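Local coordinates for novel protein similar to vertebrate potassium voltage-gated channel, subfamily H (Eag-related) family (Danio rerio, PDB 3UKN) that probably forms the pore of a voltage-gated, delayed-rectifier potassium channel, represented here by its cytoplasmic C-linker and cyclic nucleotide-binding homology domain, at residues B[68-73]-B[93-98]; B[80-85]-B[190-195]; B[106-111]-B[161-166]; B[120-125]-B[168-173]; B[146-151]-B[201-206]. All blocks are in the same frame, centred on the assembly; numbering follows the deposited sequence.

In the fold
From the N terminus, helices 13-27 and 32-45 come first, and then contact 1 closes a short loop between helices 63-71 and 88-96. Segment 80-85 lies within that loop but finds its partner at 190-195, so contact 2 crosses contact 1 and spans nearly the whole cyclic nucleotide-binding homology domain. Contacts 3 and 4 nest inside contact 2 and cross each other, joining strands 108-110 with 161-164 and 118-122 with 168-174 in the two sheets of the beta roll. Contact 5 opens at 146 and closes last, crossing contacts 2, 3 and 4. It brings the C-terminal strand that follows helix 186-199 back to the roll, where Leu-204 touches Ile-110.

Contact 1: residues B[68-73]-B[93-98]; sequences DIAMHL and SLSLII
Apolar helix-to-helix packing joins Ile-69 and Ala-70 of helix 63-71, with Leu-73 just beyond it, to Ser-95 and Leu-96 of helix 88-96. The first helix probably belongs to the C-linker and the second to the start of the cyclic nucleotide-binding homology domain. The CD2 methyl of Leu-96 meets three side chains: it is 3.7 Å from Ile-69 CG2 and also touches Ala-70 CB and Leu-73 CD1. The Ile-69 and Leu-96 side chains cross at about a right angle. The CG2 branch of Ile-69 makes the touch, because with chi1 at -65° it is this branch, and not CG1, that stands opposite the backbone N. Beside this methyl two small side chains meet, Ala-70 CB lying 3.9 Å from Ser-95 OG. That hydroxyl turns back on its own helix, to the carbonyl of Arg-92. Leu-73 brings CD1 to 3.6 Å from Ser-95 O. The second subunit adds Met-38 against Ile-69 and His-28 against Leu-73. On helix 88-96, Leu-94 packs on helix 175-184, while the following Ile-97 and Ile-98 reach strand 168-174.

Contact 2: residues B[80-85]-B[190-195]; sequences LPLFES and QKFVSE
Leu-82, in the 3-10 turn 81-83, packs on helix 186-199 between Phe-192 and Glu-195. Both residues belong to the last helix of the cyclic nucleotide-binding homology domain, and the turn lies on the chain leading into helix 88-96. The two methyls of Leu-82 divide the task. CD2 meets Phe-192 CE1 at 3.8 Å, while CD1 comes equally near Phe-192 CD1 and lies 3.8 Å from Glu-195 CB. The leucine and glutamate side chains run past each other in opposite directions. Phe-192 reaches the turn because its CG is opposite the backbone N (chi1 173°). Phe-83 joins at longer range, its CE1 approaching the edge of the Phe-192 ring near that ring's plane at 4.5 Å. Within the turn, Leu-82 CG sits over the centre of the Phe-83 ring, 4.0 Å above the plane. Further out, Tyr-188 OH is hydrogen-bonded to Leu-82 O, a second link between helix 186-199 and the turn. Phe-83 also packs on Leu-91 and Leu-94, and Phe-192 on Leu-150. At the exposed margin, Ser-85 OG lies against the extended hydrocarbon chain of Lys-191, 3.3 Å from CD.

Contact 3: residues B[106-111]-B[161-166]; sequences GEFLIR and NVKALT
Phe-108 and Lys-163 run alongside each other in the same direction, and the lysine's aliphatic chain covers one face of the ring. This is a CH-pi contact: Lys-163 CG is 3.7 Å from the ring centroid, in a direction 19° off the ring normal, and the chain continues over CZ before bending at chi3 (58°). Over the opposite face lies the guanidinium of Arg-111, with NH1 3.3 Å above the ring plane, so the phenyl lies between a lysine's aliphatic chain and a guanidinium. Asn-161 stands at the ring's edge, its CB 3.8 Å from Phe-108 CE1 and its amide almost perpendicular to the ring. The amide oxygen OD1 is taken by the backbone N of Gln-112.

These side chains hang on an antiparallel pair of strands in the beta roll of the cyclic nucleotide-binding homology domain, and a classic beta bulge interrupts the register. Leu-109 and Ile-110 both face Val-162, whose carbonyl O accepts twice: from Leu-109 N at 2.7 Å, nearly along the C=O axis, and from Ile-110 N at 3.3 Å, in the carbonyl plane on a lone pair. Val-162 N returns a bond to Ile-110 O. On the face away from Phe-108, Leu-109 runs alongside Val-162, its CD2 4.1 Å from Val-162 CG1, and both Leu-109 and Ile-110 also touch Tyr-120. Toward the other end, Ala-164 N donates to Glu-107 O. Gly-106 N donates to Ala-164 O over 2.8 Å, while the carboxylate of Glu-107 turns away to Ala-104 N and Trp-46 NE1.

Contact 4: residues B[120-125]-B[168-173]; sequences YFVCSG and CDLQYI
Cys-168 meets Gly-125 where strand 168-174 starts beside the chain just past strand 118-122; the two run antiparallel in the beta roll, with a classic beta bulge at Cys-123 and Ser-124. The absence of a side chain on Gly-125 lets the backbones close in, and Cys-168 SG rests 3.9 Å from Gly-125 CA. Asp-169 is the residue opposite the bulge. Its carbonyl O takes Cys-123 N at 2.8 Å, almost head-on, and Ser-124 N at 3.3 Å, in plane on a lone pair, while its own N donates to Ser-124 O. Leu-170 turns to the other face and runs beside Val-122, CD2 to CG2 4.0 Å, in the company of Leu-109 and Met-127. Gln-171 forms the hydrogen-bonded pair with Phe-121, its N and O each bonded to that residue's backbone. Its extended side chain passes Cys-123, with CG 3.4 Å from SG, and the amide then bonds at both ends to the chain after helix 63-71: OE1 to Leu-77 N and NE2 to Glu-76 OE1. Tyr-172 comes next, beside Tyr-120. The two rings are oblique, planes 42° apart, and their hydroxyls part company, Tyr-172 OH to Asp-53 N and Tyr-120 OH to Asn-49 OD1. CG of Tyr-172 stands between its backbone N and carbonyl carbon (chi1 68°), leaving CB to touch Tyr-120 CD1 at 3.5 Å.

Contact 5: residues B[146-151]-B[201-206]; sequences GSDSLT and TYNLRE
The short C-terminal strand 200-203 makes a parallel bridge with Gly-146 at Asn-203, and Leu-204 follows it. In KCNH channels Tyr-202 to Leu-204 are known as the intrinsic ligand, since they fill the place that a cyclic nucleotide takes in related channels. Two backbone bonds make the pairing: Gly-146 N to Tyr-202 O at 3.3 Å and Leu-204 N to Gly-146 O at 2.7 Å. Beyond it, the loop after strand 144-146 supplies Asp-148, whose OD1 is the polar hub. Asn-203 ND2 donates to it over 2.7 Å (163°), meeting the oxygen from above the carboxylate plane. Arg-205 NE forms a salt bridge to the same oxygen at 3.0 Å, though as a hydrogen bond it is weak and bent (124°), with the guanidinium turned 78° from the carboxylate. The Asn-203 amide is used at both ends: its OD1 accepts from Arg-205 N at 2.8 Å, an Asx turn; Arg-205 CB lies 3.5 Å from Ser-147 OG. Tyr-202 OH bonds to Asn-159. An oxygen shared by an amide and an arginine would favour a charged Asp-148, and would tie the first and last residues of the Asx turn to the loop.

Contact 1: residues B[68-73]-B[93-98]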
# COMPACT_ATOMS: atom_id res chain seq x y z
N ASP B 68 -3.63 23.97 3.71
CA ASP B 68 -3.37 24.32 5.10
C ASP B 68 -2.40 23.36 5.80
O ASP B 68 -1.52 23.80 6.56
CB ASP B 68 -4.68 24.51 5.88
CG ASP B 68 -5.32 25.87 5.60
OD1 ASP B 68 -4.69 26.70 4.91
OD2 ASP B 68 -6.45 26.11 6.08
N ILE B 69 -2.54 22.05 5.56
CA ILE B 69 -1.55 21.11 6.08
C ILE B 69 -0.15 21.35 5.48
O ILE B 69 0.85 21.40 6.19
CB ILE B 69 -1.94 19.66 5.79
CG1 ILE B 69 -3.22 19.28 6.54
CG2 ILE B 69 -0.78 18.74 6.16
CD1 ILE B 69 -4.02 18.19 5.86
N ALA B 70 -0.09 21.46 4.16
CA ALA B 70 1.22 21.62 3.51
C ALA B 70 2.05 22.78 4.11
O ALA B 70 3.25 22.62 4.36
CB ALA B 70 1.08 21.74 2.00
N MET B 71 1.40 23.92 4.37
CA MET B 71 2.08 25.08 4.97
C MET B 71 2.88 24.75 6.24
O MET B 71 3.87 25.43 6.54
CB MET B 71 1.09 26.21 5.26
CG MET B 71 0.71 27.11 4.09
SD MET B 71 -0.73 28.11 4.50
CE MET B 71 -1.52 28.32 2.90
N HIS B 72 2.45 23.74 6.99
CA HIS B 72 3.15 23.37 8.22
C HIS B 72 4.29 22.37 8.01
O HIS B 72 4.95 21.94 8.97
CB HIS B 72 2.17 22.82 9.26
CG HIS B 72 1.26 23.84 9.83
ND1 HIS B 72 0.04 24.17 9.26
CD2 HIS B 72 1.37 24.63 10.93
CE1 HIS B 72 -0.54 25.11 9.97
NE2 HIS B 72 0.24 25.41 11.00
N LEU B 73 4.51 21.97 6.76
CA LEU B 73 5.58 21.01 6.49
C LEU B 73 6.76 21.71 5.86
O LEU B 73 6.58 22.56 4.98
CB LEU B 73 5.10 19.86 5.58
CG LEU B 73 3.85 19.09 6.03
CD1 LEU B 73 3.50 17.92 5.07
CD2 LEU B 73 4.01 18.59 7.44
N SER B 93 1.81 19.35 -3.15
CA SER B 93 1.46 17.96 -3.48
C SER B 93 2.56 16.97 -3.09
O SER B 93 2.31 15.99 -2.42
CB SER B 93 1.17 17.83 -4.98
OG SER B 93 0.25 18.83 -5.41
N LEU B 94 3.80 17.25 -3.51
CA LEU B 94 4.91 16.38 -3.16
C LEU B 94 5.09 16.24 -1.67
O LEU B 94 5.41 15.16 -1.16
CB LEU B 94 6.22 16.88 -3.79
CG LEU B 94 6.37 16.68 -5.30
CD1 LEU B 94 7.72 17.23 -5.81
CD2 LEU B 94 6.25 15.21 -5.63
N SER B 95 4.93 17.34 -0.96
CA SER B 95 5.25 17.32 0.46
C SER B 95 4.24 16.46 1.21
O SER B 95 4.56 15.92 2.26
CB SER B 95 5.27 18.73 1.06
OG SER B 95 3.96 19.22 1.20
N LEU B 96 3.04 16.36 0.66
CA LEU B 96 1.98 15.57 1.30
C LEU B 96 2.10 14.04 1.12
O LEU B 96 1.40 13.29 1.79
CB LEU B 96 0.60 16.06 0.86
CG LEU B 96 0.22 17.50 1.24
CD1 LEU B 96 -1.01 17.97 0.47
CD2 LEU B 96 0.02 17.63 2.74
N ILE B 97 2.98 13.58 0.22
CA ILE B 97 3.16 12.14 -0.02
C ILE B 97 4.55 11.67 0.43
O ILE B 97 4.97 10.56 0.11
CB ILE B 97 2.93 11.72 -1.52
CG1 ILE B 97 3.99 12.35 -2.45
CG2 ILE B 97 1.48 12.03 -1.98
CD1 ILE B 97 3.90 11.90 -3.93
N ILE B 98 5.26 12.52 1.16
CA ILE B 98 6.58 12.15 1.66
C ILE B 98 6.46 11.36 2.96
O ILE B 98 5.72 11.74 3.85
CB ILE B 98 7.48 13.42 1.90
CG1 ILE B 98 7.82 14.10 0.57
CG2 ILE B 98 8.74 13.06 2.66
CD1 ILE B 98 8.66 15.32 0.75

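Contact 2: residues B[80-85]-B[190-195]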
# COMPACT_ATOMS: atom_id res chain seq x y z
N LEU B 80 16.17 20.25 -1.63
CA LEU B 80 17.24 20.11 -2.62
C LEU B 80 17.11 21.08 -3.83
O LEU B 80 16.01 21.48 -4.19
CB LEU B 80 17.29 18.67 -3.12
CG LEU B 80 17.62 17.60 -2.08
CD1 LEU B 80 17.21 16.20 -2.58
CD2 LEU B 80 19.12 17.68 -1.67
N PRO B 81 18.25 21.45 -4.44
CA PRO B 81 18.28 22.26 -5.66
C PRO B 81 17.35 21.72 -6.74
O PRO B 81 16.84 22.49 -7.56
CB PRO B 81 19.74 22.14 -6.12
CG PRO B 81 20.51 22.04 -4.84
CD PRO B 81 19.60 21.30 -3.85
N LEU B 82 17.15 20.41 -6.74
CA LEU B 82 16.30 19.73 -7.71
C LEU B 82 14.89 20.36 -7.81
O LEU B 82 14.24 20.32 -8.87
CB LEU B 82 16.20 18.26 -7.30
CG LEU B 82 15.12 17.42 -7.95
CD1 LEU B 82 15.29 17.50 -9.46
CD2 LEU B 82 15.23 16.00 -7.46
N PHE B 83 14.42 20.92 -6.70
CA PHE B 83 13.03 21.41 -6.58
C PHE B 83 12.90 22.93 -6.72
O PHE B 83 11.80 23.47 -6.68
CB PHE B 83 12.37 20.90 -5.26
CG PHE B 83 12.28 19.40 -5.20
CD1 PHE B 83 11.33 18.73 -5.96
CD2 PHE B 83 13.17 18.66 -4.45
CE1 PHE B 83 11.27 17.36 -5.96
CE2 PHE B 83 13.11 17.29 -4.44
CZ PHE B 83 12.16 16.63 -5.20
N GLU B 84 14.04 23.59 -6.92
CA GLU B 84 14.06 25.06 -7.01
C GLU B 84 13.02 25.60 -7.99
O GLU B 84 12.37 26.61 -7.71
CB GLU B 84 15.46 25.55 -7.41
CG GLU B 84 15.59 27.05 -7.55
CD GLU B 84 15.63 27.77 -6.21
OE1 GLU B 84 15.31 27.13 -5.19
OE2 GLU B 84 15.98 28.98 -6.20
N SER B 85 12.86 24.93 -9.13
CA SER B 85 12.00 25.44 -10.19
C SER B 85 10.56 24.88 -10.16
O SER B 85 9.75 25.14 -11.06
CB SER B 85 12.64 25.20 -11.56
OG SER B 85 12.37 23.89 -12.03
N GLN B 190 9.83 18.00 -16.99
CA GLN B 190 10.94 18.18 -17.92
C GLN B 190 12.19 18.72 -17.21
O GLN B 190 13.31 18.26 -17.45
CB GLN B 190 10.51 19.13 -19.06
CG GLN B 190 11.35 19.04 -20.31
CD GLN B 190 11.03 17.82 -21.17
OE1 GLN B 190 10.65 16.77 -20.65
NE2 GLN B 190 11.17 17.97 -22.48
N LYS B 191 12.01 19.69 -16.32
CA LYS B 191 13.17 20.20 -15.58
C LYS B 191 13.67 19.16 -14.58
O LYS B 191 14.87 19.05 -14.36
CB LYS B 191 12.85 21.54 -14.89
CG LYS B 191 12.27 22.56 -15.87
CD LYS B 191 12.28 23.98 -15.37
CE LYS B 191 11.37 24.85 -16.26
NZ LYS B 191 11.20 26.27 -15.80
N PHE B 192 12.75 18.43 -13.98
CA PHE B 192 13.09 17.42 -12.99
C PHE B 192 14.06 16.39 -13.60
O PHE B 192 15.08 16.05 -13.03
CB PHE B 192 11.79 16.75 -12.47
CG PHE B 192 12.03 15.57 -11.57
CD1 PHE B 192 12.02 15.72 -10.20
CD2 PHE B 192 12.27 14.32 -12.11
CE1 PHE B 192 12.25 14.62 -9.35
CE2 PHE B 192 12.49 13.21 -11.30
CZ PHE B 192 12.49 13.36 -9.91
N VAL B 193 13.72 15.91 -14.80
CA VAL B 193 14.57 14.99 -15.54
C VAL B 193 15.98 15.59 -15.76
O VAL B 193 16.99 14.93 -15.56
CB VAL B 193 13.94 14.66 -16.91
CG1 VAL B 193 14.90 13.81 -17.74
CG2 VAL B 193 12.60 13.95 -16.74
N SER B 194 16.02 16.86 -16.16
CA SER B 194 17.28 17.54 -16.38
C SER B 194 18.03 17.90 -15.11
O SER B 194 19.21 18.26 -15.19
CB SER B 194 17.09 18.79 -17.23
OG SER B 194 16.69 18.43 -18.54
N GLU B 195 17.38 17.84 -13.95
CA GLU B 195 18.03 18.33 -12.72
C GLU B 195 18.35 17.26 -11.67
O GLU B 195 19.26 17.44 -10.85
CB GLU B 195 17.22 19.44 -12.07
CG GLU B 195 16.72 20.51 -13.02
CD GLU B 195 17.65 21.69 -13.13
OE1 GLU B 195 18.60 21.77 -12.33
OE2 GLU B 195 17.44 22.54 -14.02

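Contact 3: residues B[106-111]-B[161-166]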
# COMPACT_ATOMS: atom_id res chain seq x y z
N GLY B 106 22.76 -2.59 9.52
CA GLY B 106 22.76 -3.86 8.81
C GLY B 106 21.45 -4.18 8.12
O GLY B 106 21.32 -5.21 7.45
N GLU B 107 20.46 -3.30 8.29
CA GLU B 107 19.15 -3.48 7.66
C GLU B 107 19.24 -3.02 6.20
O GLU B 107 19.77 -1.95 5.92
CB GLU B 107 18.06 -2.72 8.43
CG GLU B 107 16.70 -2.62 7.71
CD GLU B 107 15.62 -1.88 8.52
OE1 GLU B 107 15.88 -1.52 9.69
OE2 GLU B 107 14.51 -1.65 7.97
N PHE B 108 18.73 -3.84 5.28
CA PHE B 108 18.79 -3.50 3.85
C PHE B 108 17.75 -2.45 3.47
O PHE B 108 16.54 -2.67 3.66
CB PHE B 108 18.56 -4.75 2.97
CG PHE B 108 19.76 -5.65 2.88
CD1 PHE B 108 20.61 -5.58 1.78
CD2 PHE B 108 20.03 -6.57 3.88
CE1 PHE B 108 21.72 -6.41 1.69
CE2 PHE B 108 21.15 -7.41 3.80
CZ PHE B 108 21.99 -7.33 2.69
N LEU B 109 18.20 -1.32 2.94
CA LEU B 109 17.27 -0.34 2.38
C LEU B 109 16.80 -0.85 1.04
O LEU B 109 15.62 -0.82 0.72
CB LEU B 109 17.95 1.02 2.23
CG LEU B 109 17.13 2.09 1.52
CD1 LEU B 109 15.85 2.29 2.29
CD2 LEU B 109 17.92 3.38 1.43
N ILE B 110 17.76 -1.39 0.28
CA ILE B 110 17.54 -1.89 -1.08
C ILE B 110 18.38 -3.15 -1.31
O ILE B 110 19.54 -3.20 -0.91
CB ILE B 110 17.96 -0.83 -2.10
CG1 ILE B 110 16.81 0.17 -2.29
CG2 ILE B 110 18.35 -1.46 -3.43
CD1 ILE B 110 17.26 1.57 -2.54
N ARG B 111 17.80 -4.16 -1.94
CA ARG B 111 18.56 -5.37 -2.28
C ARG B 111 18.83 -5.37 -3.77
O ARG B 111 17.93 -5.13 -4.58
CB ARG B 111 17.80 -6.63 -1.89
CG ARG B 111 17.79 -6.95 -0.41
CD ARG B 111 17.14 -8.32 -0.12
NE ARG B 111 16.92 -8.52 1.31
CZ ARG B 111 17.87 -8.91 2.17
NH1 ARG B 111 19.10 -9.16 1.76
NH2 ARG B 111 17.57 -9.04 3.46
N ASN B 161 23.22 -3.34 -3.50
CA ASN B 161 22.55 -3.33 -2.21
C ASN B 161 22.85 -2.00 -1.51
O ASN B 161 23.96 -1.45 -1.68
CB ASN B 161 23.05 -4.49 -1.32
CG ASN B 161 23.02 -5.83 -2.03
OD1 ASN B 161 21.95 -6.35 -2.36
ND2 ASN B 161 24.20 -6.42 -2.24
N VAL B 162 21.89 -1.49 -0.75
CA VAL B 162 22.17 -0.38 0.16
C VAL B 162 21.79 -0.79 1.57
O VAL B 162 20.63 -1.09 1.84
CB VAL B 162 21.38 0.92 -0.16
CG1 VAL B 162 21.74 1.98 0.88
CG2 VAL B 162 21.65 1.44 -1.57
N LYS B 163 22.77 -0.78 2.46
CA LYS B 163 22.59 -1.26 3.82
C LYS B 163 22.88 -0.14 4.82
O LYS B 163 23.88 0.56 4.67
CB LYS B 163 23.54 -2.42 4.09
CG LYS B 163 23.21 -3.72 3.36
CD LYS B 163 24.26 -4.79 3.65
CE LYS B 163 24.38 -5.06 5.15
NZ LYS B 163 25.36 -6.15 5.45
N ALA B 164 22.04 0.03 5.83
CA ALA B 164 22.33 0.97 6.89
C ALA B 164 23.60 0.52 7.59
O ALA B 164 23.84 -0.68 7.75
CB ALA B 164 21.18 1.03 7.89
N LEU B 165 24.42 1.48 8.00
CA LEU B 165 25.62 1.18 8.77
C LEU B 165 25.37 1.52 10.23
O LEU B 165 25.84 0.83 11.13
CB LEU B 165 26.80 1.99 8.25
CG LEU B 165 27.49 1.40 7.03
CD1 LEU B 165 28.28 2.49 6.32
CD2 LEU B 165 28.39 0.26 7.48
N THR B 166 24.66 2.62 10.44
CA THR B 166 24.21 3.01 11.77
C THR B 166 22.69 3.12 11.73
O THR B 166 22.05 2.86 10.70
CB THR B 166 24.82 4.37 12.19
OG1 THR B 166 24.19 5.44 11.47
CG2 THR B 166 26.33 4.40 11.91

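Contact 4: residues B[120-125]-B[168-173]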
# COMPACT_ATOMS: atom_id res chain seq x y z
N TYR B 120 14.96 7.81 -2.04
CA TYR B 120 15.15 7.96 -0.60
C TYR B 120 16.11 9.10 -0.28
O TYR B 120 17.04 9.38 -1.04
CB TYR B 120 15.68 6.65 0.01
CG TYR B 120 14.83 5.46 -0.32
CD1 TYR B 120 13.84 5.04 0.55
CD2 TYR B 120 15.00 4.77 -1.52
CE1 TYR B 120 13.04 3.94 0.25
CE2 TYR B 120 14.21 3.69 -1.83
CZ TYR B 120 13.23 3.27 -0.94
OH TYR B 120 12.43 2.19 -1.26
N PHE B 121 15.88 9.74 0.85
CA PHE B 121 16.72 10.85 1.27
C PHE B 121 17.18 10.52 2.68
O PHE B 121 16.36 10.21 3.53
CB PHE B 121 15.91 12.16 1.23
CG PHE B 121 16.65 13.38 1.78
CD1 PHE B 121 17.39 14.19 0.93
CD2 PHE B 121 16.56 13.72 3.12
CE1 PHE B 121 18.07 15.32 1.42
CE2 PHE B 121 17.23 14.84 3.61
CZ PHE B 121 17.99 15.64 2.77
N VAL B 122 18.50 10.57 2.92
CA VAL B 122 19.04 10.37 4.28
C VAL B 122 18.99 11.65 5.13
O VAL B 122 19.73 12.59 4.86
CB VAL B 122 20.50 9.88 4.22
CG1 VAL B 122 20.96 9.35 5.58
CG2 VAL B 122 20.66 8.81 3.16
N CYS B 123 18.13 11.68 6.16
CA CYS B 123 18.12 12.82 7.11
C CYS B 123 19.18 12.67 8.21
O CYS B 123 19.68 13.66 8.72
CB CYS B 123 16.76 13.00 7.80
SG CYS B 123 15.34 13.13 6.73
N SER B 124 19.47 11.44 8.60
CA SER B 124 20.58 11.19 9.51
C SER B 124 21.03 9.75 9.39
O SER B 124 20.32 8.91 8.84
CB SER B 124 20.18 11.50 10.95
OG SER B 124 19.00 10.80 11.28
N GLY B 125 22.22 9.47 9.90
CA GLY B 125 22.76 8.13 9.86
C GLY B 125 23.69 7.93 8.69
O GLY B 125 23.86 8.83 7.85
N CYS B 168 19.54 4.91 11.08
CA CYS B 168 19.27 5.91 10.03
C CYS B 168 17.84 6.44 10.07
O CYS B 168 16.90 5.72 10.38
CB CYS B 168 19.50 5.31 8.64
SG CYS B 168 21.19 4.93 8.25
N ASP B 169 17.71 7.71 9.71
CA ASP B 169 16.41 8.33 9.55
C ASP B 169 16.23 8.74 8.09
O ASP B 169 16.92 9.64 7.60
CB ASP B 169 16.30 9.54 10.47
CG ASP B 169 14.89 10.08 10.55
OD1 ASP B 169 14.14 9.95 9.56
OD2 ASP B 169 14.54 10.63 11.61
N LEU B 170 15.30 8.08 7.41
CA LEU B 170 15.12 8.26 5.98
C LEU B 170 13.79 8.91 5.63
O LEU B 170 12.80 8.71 6.32
CB LEU B 170 15.20 6.90 5.30
CG LEU B 170 16.50 6.13 5.53
CD1 LEU B 170 16.32 4.68 5.10
CD2 LEU B 170 17.62 6.78 4.77
N GLN B 171 13.79 9.70 4.57
CA GLN B 171 12.56 10.18 3.95
C GLN B 171 12.50 9.61 2.55
O GLN B 171 13.53 9.22 1.99
CB GLN B 171 12.53 11.70 3.86
CG GLN B 171 12.42 12.39 5.18
CD GLN B 171 12.30 13.89 5.05
OE1 GLN B 171 12.28 14.44 3.95
NE2 GLN B 171 12.22 14.56 6.19
N TYR B 172 11.31 9.59 1.96
CA TYR B 172 11.17 9.01 0.63
C TYR B 172 9.83 9.34 0.01
O TYR B 172 8.88 9.71 0.71
CB TYR B 172 11.40 7.49 0.68
CG TYR B 172 10.32 6.70 1.43
CD1 TYR B 172 9.19 6.21 0.76
CD2 TYR B 172 10.45 6.44 2.80
CE1 TYR B 172 8.20 5.47 1.45
CE2 TYR B 172 9.45 5.69 3.49
CZ TYR B 172 8.34 5.23 2.81
OH TYR B 172 7.38 4.50 3.50
N ILE B 173 9.77 9.19 -1.30
CA ILE B 173 8.57 9.34 -2.09
C ILE B 173 8.52 8.16 -3.07
O ILE B 173 9.53 7.86 -3.73
CB ILE B 173 8.61 10.63 -2.88
CG1 ILE B 173 8.87 11.81 -1.95
CG2 ILE B 173 7.32 10.83 -3.66
CD1 ILE B 173 8.77 13.15 -2.64

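Contact 5: residues B[146-151]-B[201-206]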
# COMPACT_ATOMS: atom_id res chain seq x y z
N GLY B 146 18.55 6.97 -5.55
CA GLY B 146 17.53 6.67 -6.54
C GLY B 146 18.06 6.26 -7.90
O GLY B 146 19.03 5.51 -8.02
N SER B 147 17.39 6.76 -8.92
CA SER B 147 17.74 6.45 -10.29
C SER B 147 17.46 7.67 -11.16
O SER B 147 16.73 8.58 -10.76
CB SER B 147 16.92 5.25 -10.77
OG SER B 147 17.01 5.10 -12.17
N ASP B 148 18.06 7.69 -12.34
CA ASP B 148 17.99 8.82 -13.25
C ASP B 148 16.82 8.75 -14.24
O ASP B 148 16.52 9.73 -14.90
CB ASP B 148 19.30 8.94 -14.04
CG ASP B 148 19.55 7.74 -14.93
OD1 ASP B 148 19.90 6.67 -14.40
OD2 ASP B 148 19.41 7.86 -16.16
N SER B 149 16.15 7.60 -14.36
CA SER B 149 15.06 7.52 -15.33
C SER B 149 13.69 7.27 -14.70
O SER B 149 13.05 6.25 -14.95
CB SER B 149 15.34 6.48 -16.41
OG SER B 149 16.09 7.05 -17.47
N LEU B 150 13.24 8.23 -13.90
CA LEU B 150 12.12 8.02 -13.02
C LEU B 150 10.75 8.21 -13.66
O LEU B 150 9.74 7.82 -13.08
CB LEU B 150 12.24 8.93 -11.80
CG LEU B 150 13.51 8.71 -10.96
CD1 LEU B 150 13.55 9.67 -9.78
CD2 LEU B 150 13.59 7.28 -10.47
N THR B 151 10.69 8.79 -14.85
CA THR B 151 9.40 9.20 -15.39
C THR B 151 8.94 8.45 -16.63
O THR B 151 8.00 8.88 -17.29
CB THR B 151 9.35 10.73 -15.70
OG1 THR B 151 10.10 11.01 -16.89
CG2 THR B 151 9.90 11.55 -14.53
N THR B 201 23.10 11.31 -5.34
CA THR B 201 24.38 10.87 -4.77
C THR B 201 24.73 9.49 -5.32
O THR B 201 25.84 9.25 -5.79
CB THR B 201 24.28 10.79 -3.24
OG1 THR B 201 23.64 11.96 -2.73
CG2 THR B 201 25.65 10.67 -2.62
N TYR B 202 23.77 8.57 -5.29
CA TYR B 202 24.01 7.29 -5.92
C TYR B 202 22.85 6.86 -6.80
O TYR B 202 21.69 6.95 -6.40
CB TYR B 202 24.37 6.20 -4.90
CG TYR B 202 24.82 4.92 -5.59
CD1 TYR B 202 26.16 4.75 -5.98
CD2 TYR B 202 23.92 3.90 -5.88
CE1 TYR B 202 26.57 3.59 -6.62
CE2 TYR B 202 24.32 2.74 -6.52
CZ TYR B 202 25.64 2.59 -6.90
OH TYR B 202 26.02 1.43 -7.54
N ASN B 203 23.19 6.35 -7.98
CA ASN B 203 22.23 5.96 -9.00
C ASN B 203 22.18 4.43 -9.13
O ASN B 203 23.14 3.79 -9.53
CB ASN B 203 22.63 6.60 -10.34
CG ASN B 203 21.71 6.23 -11.48
OD1 ASN B 203 20.92 5.29 -11.39
ND2 ASN B 203 21.80 6.97 -12.57
N LEU B 204 21.03 3.85 -8.81
CA LEU B 204 20.87 2.41 -8.76
C LEU B 204 20.52 1.75 -10.09
O LEU B 204 20.34 0.54 -10.15
CB LEU B 204 19.83 2.06 -7.69
CG LEU B 204 20.35 2.40 -6.28
CD1 LEU B 204 19.23 2.53 -5.29
CD2 LEU B 204 21.35 1.34 -5.84
N ARG B 205 20.41 2.55 -11.15
CA ARG B 205 19.98 2.04 -12.45
C ARG B 205 21.06 1.15 -13.06
O ARG B 205 22.19 1.59 -13.31
CB ARG B 205 19.63 3.17 -13.41
CG ARG B 205 18.88 2.70 -14.66
CD ARG B 205 18.53 3.85 -15.60
NE ARG B 205 19.71 4.35 -16.30
CZ ARG B 205 19.93 4.18 -17.59
NH1 ARG B 205 19.04 3.53 -18.33
NH2 ARG B 205 21.04 4.66 -18.15
N GLU B 206 20.69 -0.12 -13.29
CA GLU B 206 21.57 -1.11 -13.90
C GLU B 206 22.24 -0.52 -15.15
O GLU B 206 21.58 -0.25 -16.15
CB GLU B 206 20.76 -2.36 -14.25
CG GLU B 206 21.59 -3.57 -14.64
CD GLU B 206 22.44 -4.08 -13.51
OE1 GLU B 206 21.87 -4.35 -12.43
OE2 GLU B 206 23.67 -4.20 -13.68